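Local coordinates for acetohydroxyacid synthase small subunit Related (Bacteroides thetaiotaomicron, PDB 2F06), which is of unknown function but carries a pair of ACT domains, binds histidine, and probably serves as an amino-acid-sensing regulatory protein, at residues Gln8-Leu13 against Ile47-Val52. Residues are numbered along the deposited sequence; the frame is centred on the assembly and turned at random.
Sequences QLSIFL and ILRGIV
Ile11 and Leu48 are paired across the strands as an antiparallel hydrogen-bonded pair, their side chains side by side and pointing the same way, with Ile11 CD1 4.1 Å from Leu48 CD2. Two residues on from Ile11, Leu13 crosses Leu48, its CD2 4.0 Å from Leu48 CB. Branched aliphatic residues suit this dry face, where Leu9 and Ile11 also meet Leu62 of helix 55-64. The backbones are joined firmly: Ile11 N reaches Leu48 O at 2.8 Å (156° at the hydrogen), and Leu48 N returns a bond to Ile11 O. Leu9 N bonds Gly50 O at 2.9 Å, whereas the return bond from Gly50 N is weak. These are the first and third strands of an ACT domain, the βαββαβ fold in which helices cover one side of an antiparallel sheet; strands 69-80 and 34-41 flank the pair. The other face holds a buried, looser polar patch, with Ser10 packed on Phe45 of the second subunit. Small Ser10 offers OG to a water at 2.6 Å; long Arg49 reaches that water through NE, at 2.9 Å, and Glu41 of the third subunit through an NH2 salt bridge. Gln8 has CG anti to the backbone N (chi1 175°) and an extended chain, which carries its amide along the arginine's methylenes, OE1 3.8 Å from Arg49 CG. Its OE1 hydrogen-bonds Tyr102 OH and its NE2 Tyr104 OH; a leucine here would probably leave both hydroxyls without their amide partner. Farther along, hydrophobic packing resumes where Ile47 CD1 meets the Phe12 ring edge at CD1, 3.8 Å away, and that ring also meets Phe12 of the second subunit.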
ATOM      1  N   GLN A   8       2.770 -18.419  -2.311  1.00 21.27           N
ATOM      2  CA  GLN A   8       2.392 -17.536  -1.249  1.00 20.91           C
ATOM      3  C   GLN A   8       0.898 -17.239  -1.325  1.00 20.55           C
ATOM      4  O   GLN A   8       0.358 -16.936  -2.386  1.00 21.83           O
ATOM      5  CB  GLN A   8       3.180 -16.259  -1.367  1.00 18.17           C
ATOM      6  CG  GLN A   8       2.797 -15.197  -0.369  1.00 21.14           C
ATOM      7  CD  GLN A   8       3.361 -13.848  -0.785  1.00 22.27           C
ATOM      8  OE1 GLN A   8       2.766 -13.136  -1.604  1.00 24.39           O
ATOM      9  NE2 GLN A   8       4.505 -13.506  -0.244  1.00 14.90           N
ATOM     10  N   LEU A   9       0.206 -17.318  -0.213  1.00 20.37           N
ATOM     11  CA  LEU A   9      -1.183 -16.862  -0.202  1.00 20.82           C
ATOM     12  C   LEU A   9      -1.242 -15.352   0.023  1.00 20.12           C
ATOM     13  O   LEU A   9      -0.570 -14.788   0.900  1.00 18.09           O
ATOM     14  CB  LEU A   9      -1.998 -17.545   0.898  1.00 20.79           C
ATOM     15  CG  LEU A   9      -2.171 -19.069   0.890  1.00 23.71           C
ATOM     16  CD1 LEU A   9      -3.258 -19.469   1.836  1.00 25.10           C
ATOM     17  CD2 LEU A   9      -2.552 -19.578  -0.435  1.00 26.75           C
ATOM     18  N   SER A  10      -2.073 -14.707  -0.775  1.00 19.80           N
ATOM     19  CA  SER A  10      -2.473 -13.346  -0.522  1.00 20.62           C
ATOM     20  C   SER A  10      -3.941 -13.315  -0.205  1.00 21.57           C
ATOM     21  O   SER A  10      -4.748 -13.602  -1.082  1.00 21.96           O
ATOM     22  CB  SER A  10      -2.180 -12.466  -1.745  1.00 19.75           C
ATOM     23  OG  SER A  10      -0.773 -12.249  -1.759  1.00 22.44           O
ATOM     24  N   ILE A  11      -4.265 -12.862   1.003  1.00 23.01           N
ATOM     25  CA  ILE A  11      -5.590 -12.895   1.495  1.00 24.56           C
ATOM     26  C   ILE A  11      -6.130 -11.478   1.819  1.00 26.53           C
ATOM     27  O   ILE A  11      -5.526 -10.734   2.647  1.00 26.62           O
ATOM     28  CB  ILE A  11      -5.700 -13.822   2.727  1.00 23.18           C
ATOM     29  CG1 ILE A  11      -5.075 -15.189   2.487  1.00 22.44           C
ATOM     30  CG2 ILE A  11      -7.174 -14.001   3.139  1.00 24.32           C
ATOM     31  CD1 ILE A  11      -4.474 -15.795   3.738  1.00 20.17           C
ATOM     32  N   PHE A  12      -7.264 -11.142   1.185  1.00 26.99           N
ATOM     33  CA  PHE A  12      -7.910  -9.823   1.324  1.00 30.38           C
ATOM     34  C   PHE A  12      -8.681  -9.790   2.649  1.00 31.50           C
ATOM     35  O   PHE A  12      -9.563 -10.594   2.867  1.00 31.99           O
ATOM     36  CB  PHE A  12      -8.799  -9.537   0.123  1.00 30.04           C
ATOM     37  CG  PHE A  12      -9.598  -8.209   0.196  1.00 31.83           C
ATOM     38  CD1 PHE A  12      -8.936  -6.956   0.174  1.00 33.89           C
ATOM     39  CD2 PHE A  12     -11.012  -8.236   0.237  1.00 28.92           C
ATOM     40  CE1 PHE A  12      -9.675  -5.744   0.188  1.00 32.38           C
ATOM     41  CE2 PHE A  12     -11.769  -7.071   0.261  1.00 28.28           C
ATOM     42  CZ  PHE A  12     -11.088  -5.803   0.240  1.00 35.47           C
ATOM     43  N   LEU A  13      -8.247  -8.928   3.572  1.00 33.78           N
ATOM     44  CA  LEU A  13      -8.834  -8.857   4.922  1.00 34.07           C
ATOM     45  C   LEU A  13      -9.663  -7.590   4.844  1.00 36.05           C
ATOM     46  O   LEU A  13      -9.110  -6.457   4.788  1.00 36.23           O
ATOM     47  CB  LEU A  13      -7.754  -8.682   6.020  1.00 33.30           C
ATOM     48  CG  LEU A  13      -6.455  -9.501   6.125  1.00 35.26           C
ATOM     49  CD1 LEU A  13      -5.327  -8.810   7.004  1.00 33.78           C
ATOM     50  CD2 LEU A  13      -6.697 -10.946   6.517  1.00 34.36           C
ATOM     51  N   ILE A  47      -3.782  -6.756   3.304  1.00 29.74           N
ATOM     52  CA  ILE A  47      -3.605  -7.997   2.658  1.00 31.99           C
ATOM     53  C   ILE A  47      -2.598  -8.849   3.441  1.00 31.05           C
ATOM     54  O   ILE A  47      -1.389  -8.463   3.566  1.00 32.60           O
ATOM     55  CB  ILE A  47      -3.159  -7.850   1.192  1.00 33.35           C
ATOM     56  CG1 ILE A  47      -4.396  -7.712   0.258  1.00 36.18           C
ATOM     57  CG2 ILE A  47      -2.574  -9.156   0.728  1.00 32.46           C
ATOM     58  CD1 ILE A  47      -5.210  -6.450   0.372  1.00 38.39           C
ATOM     59  N   LEU A  48      -3.085  -9.995   3.909  1.00 28.06           N
ATOM     60  CA  LEU A  48      -2.204 -10.950   4.512  1.00 27.26           C
ATOM     61  C   LEU A  48      -1.457 -11.729   3.440  1.00 25.79           C
ATOM     62  O   LEU A  48      -2.045 -12.536   2.723  1.00 26.41           O
ATOM     63  CB  LEU A  48      -2.937 -11.898   5.449  1.00 26.63           C
ATOM     64  CG  LEU A  48      -2.122 -12.948   6.240  1.00 27.79           C
ATOM     65  CD1 LEU A  48      -1.111 -12.242   7.178  1.00 27.83           C
ATOM     66  CD2 LEU A  48      -3.087 -13.815   7.094  1.00 26.84           C
ATOM     67  N   ARG A  49      -0.161 -11.518   3.404  1.00 22.50           N
ATOM     68  CA  ARG A  49       0.727 -12.356   2.639  1.00 22.38           C
ATOM     69  C   ARG A  49       1.290 -13.443   3.536  1.00 23.32           C
ATOM     70  O   ARG A  49       1.761 -13.157   4.641  1.00 23.54           O
ATOM     71  CB  ARG A  49       1.844 -11.500   2.160  1.00 22.00           C
ATOM     72  CG  ARG A  49       1.458 -10.693   1.039  1.00 20.10           C
ATOM     73  CD  ARG A  49       2.691  -9.761   0.623  1.00 24.48           C
ATOM     74  NE  ARG A  49       2.209  -8.975  -0.522  1.00 22.09           N
ATOM     75  CZ  ARG A  49       2.657  -7.774  -0.834  1.00 22.13           C
ATOM     76  NH1 ARG A  49       3.670  -7.194  -0.121  1.00 22.55           N
ATOM     77  NH2 ARG A  49       2.100  -7.195  -1.879  1.00 17.97           N
ATOM     78  N   GLY A  50       1.265 -14.676   3.064  1.00 22.18           N
ATOM     79  CA  GLY A  50       1.360 -15.788   3.963  1.00 24.32           C
ATOM     80  C   GLY A  50       2.091 -16.947   3.316  1.00 23.83           C
ATOM     81  O   GLY A  50       1.750 -17.364   2.217  1.00 24.37           O
ATOM     82  N   ILE A  51       3.094 -17.447   4.023  1.00 22.49           N
ATOM     83  CA  ILE A  51       3.684 -18.772   3.748  1.00 22.11           C
ATOM     84  C   ILE A  51       3.116 -19.798   4.738  1.00 21.46           C
ATOM     85  O   ILE A  51       3.284 -19.643   5.945  1.00 21.73           O
ATOM     86  CB  ILE A  51       5.248 -18.747   3.760  1.00 20.54           C
ATOM     87  CG1 ILE A  51       5.750 -17.701   2.765  1.00 21.75           C
ATOM     88  CG2 ILE A  51       5.792 -20.158   3.457  1.00 21.91           C
ATOM     89  CD1 ILE A  51       5.748 -18.111   1.304  1.00 22.73           C
ATOM     90  N   VAL A  52       2.402 -20.816   4.235  1.00 21.24           N
ATOM     91  CA  VAL A  52       1.800 -21.822   5.108  1.00 22.26           C
ATOM     92  C   VAL A  52       2.359 -23.255   4.824  1.00 23.17           C
ATOM     93  O   VAL A  52       3.061 -23.449   3.814  1.00 21.53           O
ATOM     94  CB  VAL A  52       0.250 -21.816   4.994  1.00 22.93           C
ATOM     95  CG1 VAL A  52      -0.303 -20.384   5.352  1.00 23.57           C
ATOM     96  CG2 VAL A  52      -0.220 -22.271   3.581  1.00 21.78           C
TER
HETATM   97  O   HOH W   1       0.323  -9.946  -2.472  1.00 10.72           O